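Long-range contacts in aromatic-amino-acid:2-oxoglutarate transaminase (Candida albicans, PDB 6HND), which probably transfers amino groups between aromatic amino acids and 2-oxo acids such as 2-oxoglutarate, using pyridoxal 5'-phosphate as cofactor: residues W460-Y465 and K507-A512; Q453-L458 and N487-C492; I443-D448 and Y514-N519. All blocks are in the same frame, centred on the assembly; numbering follows the deposited sequence.

Contact 1 (W460-Y465 and K507-A512); sequences WKLISY and KRLTDA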
loop_
_atom_site.group_PDB
_atom_site.type_symbol
_atom_site.label_atom_id
_atom_site.label_comp_id
_atom_site.label_asym_id
_atom_site.label_seq_id
_atom_site.Cartn_x
_atom_site.Cartn_y
_atom_site.Cartn_z
ATOM N N TRP B 460 -5.080 -35.588 4.913
ATOM C CA TRP B 460 -4.186 -36.122 5.972
ATOM C C TRP B 460 -3.207 -37.135 5.355
ATOM O O TRP B 460 -2.017 -37.048 5.668
ATOM C CB TRP B 460 -4.979 -36.750 7.115
ATOM C CG TRP B 460 -5.673 -35.757 7.982
ATOM C CD1 TRP B 460 -7.021 -35.595 8.143
ATOM C CD2 TRP B 460 -5.037 -34.783 8.822
ATOM N NE1 TRP B 460 -7.261 -34.591 9.039
ATOM C CE2 TRP B 460 -6.067 -34.068 9.464
ATOM C CE3 TRP B 460 -3.707 -34.446 9.089
ATOM C CZ2 TRP B 460 -5.796 -33.030 10.353
ATOM C CZ3 TRP B 460 -3.442 -33.414 9.957
ATOM C CH2 TRP B 460 -4.474 -32.717 10.580
ATOM N N LYS B 461 -3.683 -38.030 4.481
ATOM C CA LYS B 461 -2.845 -39.058 3.801
ATOM C C LYS B 461 -1.721 -38.416 2.961
ATOM O O LYS B 461 -0.568 -38.901 3.016
ATOM C CB LYS B 461 -3.716 -39.942 2.906
ATOM C CG LYS B 461 -3.081 -41.269 2.546
ATOM C CD LYS B 461 -2.575 -42.011 3.774
ATOM C CE LYS B 461 -2.505 -43.499 3.584
ATOM N NZ LYS B 461 -1.842 -44.125 4.744
ATOM N N LEU B 462 -2.044 -37.392 2.172
ATOM C CA LEU B 462 -1.049 -36.661 1.340
ATOM C C LEU B 462 0.004 -36.057 2.277
ATOM O O LEU B 462 1.211 -36.222 1.995
ATOM C CB LEU B 462 -1.723 -35.549 0.522
ATOM C CG LEU B 462 -2.788 -35.961 -0.495
ATOM C CD1 LEU B 462 -3.194 -34.758 -1.308
ATOM C CD2 LEU B 462 -2.306 -37.044 -1.417
ATOM N N ILE B 463 -0.432 -35.383 3.354
ATOM C CA ILE B 463 0.497 -34.741 4.340
ATOM C C ILE B 463 1.436 -35.825 4.889
ATOM O O ILE B 463 2.658 -35.608 4.822
ATOM C CB ILE B 463 -0.253 -33.989 5.450
ATOM C CG1 ILE B 463 -1.082 -32.825 4.892
ATOM C CG2 ILE B 463 0.720 -33.525 6.528
ATOM C CD1 ILE B 463 -2.120 -32.294 5.856
ATOM N N SER B 464 0.904 -36.984 5.293
ATOM C CA SER B 464 1.708 -38.143 5.785
ATOM C C SER B 464 2.643 -38.661 4.685
ATOM O O SER B 464 3.768 -39.038 5.038
ATOM C CB SER B 464 0.872 -39.251 6.381
ATOM O OG SER B 464 0.032 -39.835 5.421
ATOM N N TYR B 465 2.269 -38.576 3.405
ATOM C CA TYR B 465 3.146 -38.988 2.267
ATOM C C TYR B 465 4.133 -37.875 1.843
ATOM O O TYR B 465 4.973 -38.146 0.966
ATOM C CB TYR B 465 2.294 -39.488 1.098
ATOM C CG TYR B 465 2.070 -40.979 1.085
ATOM C CD1 TYR B 465 1.254 -41.600 2.025
ATOM C CD2 TYR B 465 2.667 -41.774 0.119
ATOM C CE1 TYR B 465 1.047 -42.974 2.007
ATOM C CE2 TYR B 465 2.452 -43.140 0.072
ATOM C CZ TYR B 465 1.655 -43.740 1.027
ATOM O OH TYR B 465 1.483 -45.086 0.968
ATOM N N LYS B 507 4.678 -38.196 -7.814
ATOM C CA LYS B 507 4.779 -39.576 -7.274
ATOM C C LYS B 507 4.181 -39.657 -5.851
ATOM O O LYS B 507 3.346 -40.522 -5.593
ATOM C CB LYS B 507 6.235 -40.021 -7.317
ATOM C CG LYS B 507 6.437 -41.489 -6.961
ATOM C CD LYS B 507 7.899 -41.891 -6.929
ATOM C CE LYS B 507 8.082 -43.289 -6.386
ATOM N NZ LYS B 507 7.510 -43.416 -5.024
ATOM N N ARG B 508 4.572 -38.789 -4.929
ATOM C CA ARG B 508 4.006 -38.822 -3.560
ATOM C C ARG B 508 2.481 -38.599 -3.619
ATOM O O ARG B 508 1.737 -39.261 -2.859
ATOM C CB ARG B 508 4.715 -37.782 -2.690
ATOM C CG ARG B 508 6.201 -38.054 -2.476
ATOM C CD ARG B 508 6.757 -37.012 -1.508
ATOM N NE ARG B 508 8.197 -37.072 -1.302
ATOM C CZ ARG B 508 8.884 -36.299 -0.456
ATOM N NH1 ARG B 508 8.296 -35.359 0.269
ATOM N NH2 ARG B 508 10.185 -36.458 -0.348
ATOM N N LEU B 509 2.023 -37.693 -4.484
ATOM C CA LEU B 509 0.590 -37.338 -4.644
ATOM C C LEU B 509 -0.183 -38.610 -4.956
ATOM O O LEU B 509 -1.120 -38.961 -4.227
ATOM C CB LEU B 509 0.460 -36.335 -5.789
ATOM C CG LEU B 509 -0.950 -35.826 -6.073
ATOM C CD1 LEU B 509 -1.590 -35.240 -4.822
ATOM C CD2 LEU B 509 -0.911 -34.792 -7.192
ATOM N N THR B 510 0.263 -39.287 -6.002
ATOM C CA THR B 510 -0.426 -40.427 -6.637
ATOM C C THR B 510 -0.267 -41.695 -5.788
ATOM O O THR B 510 -1.249 -42.466 -5.756
ATOM C CB THR B 510 0.068 -40.526 -8.077
ATOM O OG1 THR B 510 1.496 -40.538 -8.049
ATOM C CG2 THR B 510 -0.436 -39.357 -8.887
ATOM N N ASP B 511 0.896 -41.905 -5.151
ATOM C CA ASP B 511 1.141 -43.007 -4.178
ATOM C C ASP B 511 0.135 -42.878 -3.024
ATOM O O ASP B 511 -0.507 -43.876 -2.645
ATOM C CB ASP B 511 2.548 -42.954 -3.581
ATOM C CG ASP B 511 3.716 -43.382 -4.462
ATOM O OD1 ASP B 511 3.497 -43.952 -5.568
ATOM O OD2 ASP B 511 4.865 -43.129 -4.020
ATOM N N ALA B 512 0.001 -41.680 -2.465
ATOM C CA ALA B 512 -0.936 -41.410 -1.352
ATOM C C ALA B 512 -2.388 -41.695 -1.780
ATOM O O ALA B 512 -3.122 -42.292 -0.986
ATOM C CB ALA B 512 -0.754 -39.988 -0.889
#
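The phenol ring of Tyr465 lies with one face against Ala512: the CA of Ala512 stands 3.8 Å from the ring centroid, only 8° off the ring normal, a CH-pi contact, and the methyl CB sits over the same ring nearer its root, 3.6 Å from Tyr465 CG. Asp511 CB approaches the ring obliquely, 3.7 Å from Tyr465 CE2, and its carboxylate plane is steeply turned from the ring. That carboxylate is occupied within its own helix, where Lys507 NZ forms a salt bridge with the syn lone pair of Asp511 OD2 at 2.8 Å. The small alanine suits its place, since a flat ring can settle directly on the helix backbone here. These helices, 451-465 and 499-518, belong to the C-terminal part of an aminotransferase of class I and run at 132° to each other, with their axes 8.9 Å apart at closest. Leu462 fills the other side of the Ala512 methyl; its CD2 is pressed to 3.4 Å from Ala512 CB, tighter than usual for two carbons, while its CD1 meets Leu509 CD1 at 3.9 Å. With CG of Leu509 anti to the backbone N (chi1 -178°), this side chain swings back toward Leu462 although its CB starts away from it. At the end of the 460-465 segment the aliphatic part of Arg508 passes Tyr465 O, with Arg508 CD 3.3 Å from that oxygen, and carries its guanidinium group on to Glu504 and Gly466 O of its own chain and to Lys37 O of the second subunit. Tyr465 OH and Lys461 NZ both lie very close to the carboxylate of Glu515, whose exact place is less certain.

Contact 2 (Q453-L458 and N487-C492); sequences QKMKLL and NFFRLC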
loop_
_atom_site.group_PDB
_atom_site.type_symbol
_atom_site.label_atom_id
_atom_site.label_comp_id
_atom_site.label_asym_id
_atom_site.label_seq_id
_atom_site.Cartn_x
_atom_site.Cartn_y
_atom_site.Cartn_z
ATOM N N GLN B 453 -15.881 -35.110 3.733
ATOM C CA GLN B 453 -15.322 -36.020 4.754
ATOM C C GLN B 453 -14.159 -36.820 4.144
ATOM O O GLN B 453 -13.102 -36.890 4.783
ATOM C CB GLN B 453 -16.426 -36.916 5.306
ATOM C CG GLN B 453 -15.941 -37.847 6.404
ATOM C CD GLN B 453 -16.826 -39.060 6.558
ATOM O OE1 GLN B 453 -16.952 -39.895 5.648
ATOM N NE2 GLN B 453 -17.441 -39.161 7.732
ATOM N N LYS B 454 -14.325 -37.411 2.957
ATOM C CA LYS B 454 -13.275 -38.286 2.353
ATOM C C LYS B 454 -12.114 -37.435 1.841
ATOM O O LYS B 454 -10.946 -37.903 1.879
ATOM C CB LYS B 454 -13.828 -39.135 1.206
ATOM C CG LYS B 454 -14.803 -40.231 1.615
ATOM C CD LYS B 454 -14.315 -41.043 2.799
ATOM C CE LYS B 454 -15.005 -42.383 2.909
ATOM N NZ LYS B 454 -14.498 -43.132 4.073
ATOM N N MET B 455 -12.415 -36.248 1.325
ATOM C CA MET B 455 -11.355 -35.347 0.807
ATOM C C MET B 455 -10.475 -34.910 1.986
ATOM O O MET B 455 -9.256 -34.891 1.800
ATOM C CB MET B 455 -11.946 -34.146 0.052
ATOM C CG MET B 455 -12.527 -34.515 -1.328
ATOM S SD MET B 455 -11.293 -35.172 -2.511
ATOM C CE MET B 455 -10.234 -33.736 -2.677
ATOM N N LYS B 456 -11.047 -34.651 3.170
ATOM C CA LYS B 456 -10.262 -34.254 4.384
ATOM C C LYS B 456 -9.380 -35.424 4.834
ATOM O O LYS B 456 -8.212 -35.201 5.133
ATOM C CB LYS B 456 -11.154 -33.786 5.536
ATOM C CG LYS B 456 -11.779 -32.419 5.342
ATOM C CD LYS B 456 -13.000 -32.183 6.221
ATOM C CE LYS B 456 -13.702 -30.876 5.897
ATOM N NZ LYS B 456 -14.994 -30.763 6.618
ATOM N N LEU B 457 -9.929 -36.632 4.833
ATOM C CA LEU B 457 -9.207 -37.866 5.213
ATOM C C LEU B 457 -8.048 -38.077 4.233
ATOM O O LEU B 457 -6.929 -38.346 4.700
ATOM C CB LEU B 457 -10.207 -39.027 5.196
ATOM C CG LEU B 457 -9.868 -40.195 6.118
ATOM C CD1 LEU B 457 -9.668 -39.714 7.545
ATOM C CD2 LEU B 457 -10.940 -41.267 6.047
ATOM N N LEU B 458 -8.296 -37.868 2.931
ATOM C CA LEU B 458 -7.275 -38.008 1.859
ATOM C C LEU B 458 -6.199 -36.935 2.045
ATOM O O LEU B 458 -5.003 -37.236 1.813
ATOM C CB LEU B 458 -7.962 -37.913 0.493
ATOM C CG LEU B 458 -7.057 -38.026 -0.729
ATOM C CD1 LEU B 458 -6.125 -39.226 -0.629
ATOM C CD2 LEU B 458 -7.888 -38.100 -2.011
ATOM N N ASN B 487 -14.382 -32.349 -5.088
ATOM C CA ASN B 487 -13.537 -33.579 -5.134
ATOM C C ASN B 487 -12.260 -33.323 -5.947
ATOM O O ASN B 487 -11.982 -34.063 -6.897
ATOM C CB ASN B 487 -14.324 -34.782 -5.667
ATOM C CG ASN B 487 -14.896 -34.553 -7.054
ATOM O OD1 ASN B 487 -15.363 -33.448 -7.369
ATOM N ND2 ASN B 487 -14.813 -35.583 -7.887
ATOM N N PHE B 488 -11.465 -32.324 -5.582
ATOM C CA PHE B 488 -10.199 -32.065 -6.308
ATOM C C PHE B 488 -9.209 -31.370 -5.389
ATOM O O PHE B 488 -9.636 -30.697 -4.459
ATOM C CB PHE B 488 -10.412 -31.260 -7.595
ATOM C CG PHE B 488 -10.846 -29.828 -7.428
ATOM C CD1 PHE B 488 -12.191 -29.498 -7.359
ATOM C CD2 PHE B 488 -9.919 -28.803 -7.412
ATOM C CE1 PHE B 488 -12.591 -28.168 -7.275
ATOM C CE2 PHE B 488 -10.313 -27.479 -7.280
ATOM C CZ PHE B 488 -11.646 -27.164 -7.200
ATOM N N PHE B 489 -7.934 -31.518 -5.708
ATOM C CA PHE B 489 -6.840 -30.693 -5.155
ATOM C C PHE B 489 -6.313 -29.786 -6.263
ATOM O O PHE B 489 -6.254 -30.219 -7.415
ATOM C CB PHE B 489 -5.732 -31.577 -4.601
ATOM C CG PHE B 489 -6.175 -32.496 -3.503
ATOM C CD1 PHE B 489 -6.453 -31.999 -2.235
ATOM C CD2 PHE B 489 -6.269 -33.863 -3.724
ATOM C CE1 PHE B 489 -6.866 -32.849 -1.220
ATOM C CE2 PHE B 489 -6.713 -34.710 -2.713
ATOM C CZ PHE B 489 -7.005 -34.202 -1.466
ATOM N N ARG B 490 -5.974 -28.545 -5.905
ATOM C CA ARG B 490 -5.245 -27.618 -6.796
ATOM C C ARG B 490 -3.769 -27.907 -6.598
ATOM O O ARG B 490 -3.322 -27.910 -5.424
ATOM C CB ARG B 490 -5.517 -26.145 -6.470
ATOM C CG ARG B 490 -4.881 -25.173 -7.460
ATOM C CD ARG B 490 -4.914 -23.747 -6.948
ATOM N NE ARG B 490 -3.905 -23.553 -5.929
ATOM C CZ ARG B 490 -3.688 -22.432 -5.278
ATOM N NH1 ARG B 490 -4.416 -21.362 -5.540
ATOM N NH2 ARG B 490 -2.746 -22.380 -4.355
ATOM N N LEU B 491 -3.049 -28.044 -7.704
ATOM C CA LEU B 491 -1.585 -28.286 -7.707
ATOM C C LEU B 491 -0.919 -27.071 -8.320
ATOM O O LEU B 491 -1.468 -26.568 -9.310
ATOM C CB LEU B 491 -1.272 -29.533 -8.532
ATOM C CG LEU B 491 -2.142 -30.756 -8.235
ATOM C CD1 LEU B 491 -1.787 -31.872 -9.198
ATOM C CD2 LEU B 491 -1.956 -31.208 -6.797
ATOM N N CYS B 492 0.179 -26.614 -7.720
ATOM C CA CYS B 492 1.017 -25.533 -8.266
ATOM C C CYS B 492 2.458 -26.021 -8.469
ATOM O O CYS B 492 3.070 -26.466 -7.478
ATOM C CB CYS B 492 0.985 -24.305 -7.368
ATOM S SG CYS B 492 2.031 -22.986 -8.033
#
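Met455 and Phe489 meet in a Met-aromatic contact, with the methionine methyl rather than the sulfur closest to the ring. Met455 CE lies 3.7 Å from the ring centroid of Phe489, 19° off the normal and displaced toward the rim at CZ, whereas SD stands obliquely at 5.0 Å from that centroid. Leu458 takes the edge of the ring, its CD2 3.7 Å from Phe489 CE2 and its CG in the ring plane. One face and part of the rim are thus covered from successive turns of one helix. Bends at chi2 and chi3 (both -63°) fold the flexible methionine chain back so that SD rests 3.8 Å from Asn487 CA and CE also touches Phe488 N at 3.5 Å. Long and unbranched, methionine suits a place where it must follow the backbone and still reach a ring. Asn487, just before the strand, is held by its ND2 bond to Ile443 O, and Phe489 by backbone hydrogen bonding to Phe441. Leu459 and Leu462 of helix 451-465 also touch the Phe489 ring. The helix thereby packs on the antiparallel sheet against its two central, neighbouring strands 438-443 and 488-492, with Phe516 of helix 499-518 against Leu458 and Ile443 beside both Met455 and Leu458.

Contact 3 (I443-D448 and Y514-N519); sequences INLPKD and YEFFSN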
loop_
_atom_site.group_PDB
_atom_site.type_symbol
_atom_site.label_atom_id
_atom_site.label_comp_id
_atom_site.label_asym_id
_atom_site.label_seq_id
_atom_site.Cartn_x
_atom_site.Cartn_y
_atom_site.Cartn_z
ATOM N N ILE B 443 -10.249 -36.297 -7.931
ATOM C CA ILE B 443 -10.334 -37.559 -7.159
ATOM C C ILE B 443 -11.688 -38.184 -7.494
ATOM O O ILE B 443 -12.721 -37.577 -7.090
ATOM C CB ILE B 443 -10.214 -37.258 -5.654
ATOM C CG1 ILE B 443 -9.031 -36.340 -5.329
ATOM C CG2 ILE B 443 -10.190 -38.562 -4.874
ATOM C CD1 ILE B 443 -7.690 -36.808 -5.862
ATOM N N ASN B 444 -11.673 -39.317 -8.201
ATOM C CA ASN B 444 -12.879 -40.075 -8.632
ATOM C C ASN B 444 -13.391 -40.879 -7.420
ATOM O O ASN B 444 -13.423 -42.136 -7.467
ATOM C CB ASN B 444 -12.624 -40.856 -9.939
ATOM C CG ASN B 444 -12.245 -39.930 -11.095
ATOM O OD1 ASN B 444 -12.701 -38.775 -11.164
ATOM N ND2 ASN B 444 -11.414 -40.400 -12.026
ATOM N N LEU B 445 -13.859 -40.176 -6.386
ATOM C CA LEU B 445 -14.590 -40.833 -5.267
ATOM C C LEU B 445 -15.869 -41.444 -5.831
ATOM O O LEU B 445 -16.456 -40.887 -6.747
ATOM C CB LEU B 445 -14.919 -39.829 -4.154
ATOM C CG LEU B 445 -13.714 -39.185 -3.488
ATOM C CD1 LEU B 445 -14.137 -38.011 -2.645
ATOM C CD2 LEU B 445 -12.945 -40.187 -2.671
ATOM N N PRO B 446 -16.351 -42.589 -5.301
ATOM C CA PRO B 446 -17.720 -43.032 -5.573
ATOM C C PRO B 446 -18.725 -41.895 -5.325
ATOM O O PRO B 446 -18.601 -41.156 -4.367
ATOM C CB PRO B 446 -17.964 -44.210 -4.619
ATOM C CG PRO B 446 -16.578 -44.688 -4.214
ATOM C CD PRO B 446 -15.617 -43.518 -4.432
ATOM N N LYS B 447 -19.725 -41.807 -6.187
ATOM C CA LYS B 447 -20.749 -40.730 -6.169
ATOM C C LYS B 447 -21.381 -40.613 -4.769
ATOM O O LYS B 447 -21.724 -39.484 -4.369
ATOM C CB LYS B 447 -21.785 -41.030 -7.258
ATOM C CG LYS B 447 -22.907 -40.020 -7.444
ATOM C CD LYS B 447 -23.802 -40.395 -8.620
ATOM C CE LYS B 447 -24.947 -39.443 -8.861
ATOM N NZ LYS B 447 -24.450 -38.067 -9.126
ATOM N N ASP B 448 -21.581 -41.733 -4.071
ATOM C CA ASP B 448 -22.448 -41.780 -2.860
ATOM C C ASP B 448 -21.650 -41.587 -1.560
ATOM O O ASP B 448 -22.287 -41.692 -0.491
ATOM C CB ASP B 448 -23.262 -43.079 -2.789
ATOM C CG ASP B 448 -22.447 -44.346 -2.591
ATOM O OD1 ASP B 448 -21.330 -44.419 -3.131
ATOM O OD2 ASP B 448 -22.947 -45.247 -1.894
ATOM N N TYR B 514 -3.450 -43.658 -4.317
ATOM C CA TYR B 514 -3.443 -45.123 -4.551
ATOM C C TYR B 514 -3.663 -45.871 -3.233
ATOM O O TYR B 514 -4.575 -46.713 -3.178
ATOM C CB TYR B 514 -2.134 -45.618 -5.165
ATOM C CG TYR B 514 -2.219 -47.086 -5.506
ATOM C CD1 TYR B 514 -2.953 -47.498 -6.604
ATOM C CD2 TYR B 514 -1.646 -48.062 -4.700
ATOM C CE1 TYR B 514 -3.092 -48.839 -6.916
ATOM C CE2 TYR B 514 -1.777 -49.413 -4.999
ATOM C CZ TYR B 514 -2.507 -49.805 -6.113
ATOM O OH TYR B 514 -2.684 -51.116 -6.456
ATOM N N GLU B 515 -2.859 -45.583 -2.206
ATOM C CA GLU B 515 -2.988 -46.280 -0.906
ATOM C C GLU B 515 -4.377 -45.990 -0.358
ATOM O O GLU B 515 -5.023 -46.922 0.146
ATOM C CB GLU B 515 -1.916 -45.874 0.102
ATOM C CG GLU B 515 -1.744 -46.891 1.235
ATOM C CD GLU B 515 -1.256 -46.308 2.560
ATOM O OE1 GLU B 515 -2.055 -46.295 3.547
ATOM O OE2 GLU B 515 -0.087 -45.844 2.611
ATOM N N PHE B 516 -4.842 -44.752 -0.470
ATOM C CA PHE B 516 -6.114 -44.322 0.166
ATOM C C PHE B 516 -7.256 -45.138 -0.447
ATOM O O PHE B 516 -8.101 -45.663 0.327
ATOM C CB PHE B 516 -6.286 -42.808 0.053
ATOM C CG PHE B 516 -7.632 -42.291 0.477
ATOM C CD1 PHE B 516 -7.923 -42.088 1.812
ATOM C CD2 PHE B 516 -8.577 -41.949 -0.463
ATOM C CE1 PHE B 516 -9.157 -41.598 2.203
ATOM C CE2 PHE B 516 -9.810 -41.457 -0.077
ATOM C CZ PHE B 516 -10.103 -41.289 1.255
ATOM N N PHE B 517 -7.254 -45.284 -1.776
ATOM C CA PHE B 517 -8.243 -46.091 -2.543
ATOM C C PHE B 517 -8.110 -47.592 -2.211
ATOM O O PHE B 517 -9.153 -48.238 -1.929
ATOM C CB PHE B 517 -8.135 -45.788 -4.041
ATOM C CG PHE B 517 -9.056 -44.681 -4.509
ATOM C CD1 PHE B 517 -8.761 -43.347 -4.245
ATOM C CD2 PHE B 517 -10.242 -44.979 -5.169
ATOM C CE1 PHE B 517 -9.605 -42.337 -4.672
ATOM C CE2 PHE B 517 -11.094 -43.973 -5.583
ATOM C CZ PHE B 517 -10.769 -42.653 -5.337
ATOM N N SER B 518 -6.885 -48.125 -2.190
ATOM C CA SER B 518 -6.574 -49.535 -1.814
ATOM C C SER B 518 -7.116 -49.832 -0.403
ATOM O O SER B 518 -7.627 -50.950 -0.194
ATOM C CB SER B 518 -5.097 -49.824 -1.902
ATOM O OG SER B 518 -4.575 -49.409 -3.166
ATOM N N ASN B 519 -7.043 -48.852 0.507
ATOM C CA ASN B 519 -7.521 -48.955 1.910
ATOM C C ASN B 519 -9.054 -48.871 2.003
ATOM O O ASN B 519 -9.550 -48.912 3.144
ATOM C CB ASN B 519 -6.908 -47.867 2.795
ATOM C CG ASN B 519 -5.408 -47.981 2.933
ATOM O OD1 ASN B 519 -4.808 -48.945 2.470
ATOM N ND2 ASN B 519 -4.793 -46.984 3.542
#
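An inverse gamma turn centred on Asn444 ends strand 438-443 and brings the chain against the last turns of helix 499-518. The turn's own bond, from Leu445 N to Ile443 O, is weak. Phe517 points its far end into this bend: its CZ lies 3.4 Å from Asn444 O and its CE1 3.8 Å from Ile443 CG2, the methyl lying in the ring plane at the edge. Ile443 CG2 is anti to the backbone N, with CG1 on the other branch (chi1 -49°), and it is this short branch that touches the ring. Leu445 bridges the two phenylalanines, its CD2 being 4.2 Å from Phe517 CZ and 4.3 Å from the edge of Phe516 at CE2. Branched aliphatic residues suit these places because they can fit along ring edges. Tyr427 stacks on the Phe517 ring, and Asn444 ND2 bonds to Gly426 O, so the loop before strand 428-430 also helps to frame the contact. Leu521, beyond the helix, touches both Leu445 and Phe516. No hydrogen bond joins the two segments; they are held by apolar contact, together with the carbonyl oxygen of Asn444 facing ring C-H groups, an approach that is probably weakly favourable electrostatically because the rim of a phenyl ring is slightly positive.

Overall arrangement
The three contacts cluster on one side of the chain's centre, with centres 11 to 13 Å apart, where helices 451-465 and 499-518 pack with the four-stranded antiparallel sheet that holds strands 438-443 and 488-492. Contacts 1 and 2 share helix 451-465; contacts 1 and 3 share helix 499-518. Along the chain the segments come in the order 443-448, 453-458, 460-465, 487-492, 507-512, 514-519, so contact 3 encloses the others, while contacts 1 and 2 interleave. Contact 1 adjoins contact 2 through apolar side chains such as Leu509 and Leu491, whereas contacts 1 and 3 meet through the Glu515 carboxylate. Contacts 1 and 2 also reach the second subunit, tying this region to the dimer.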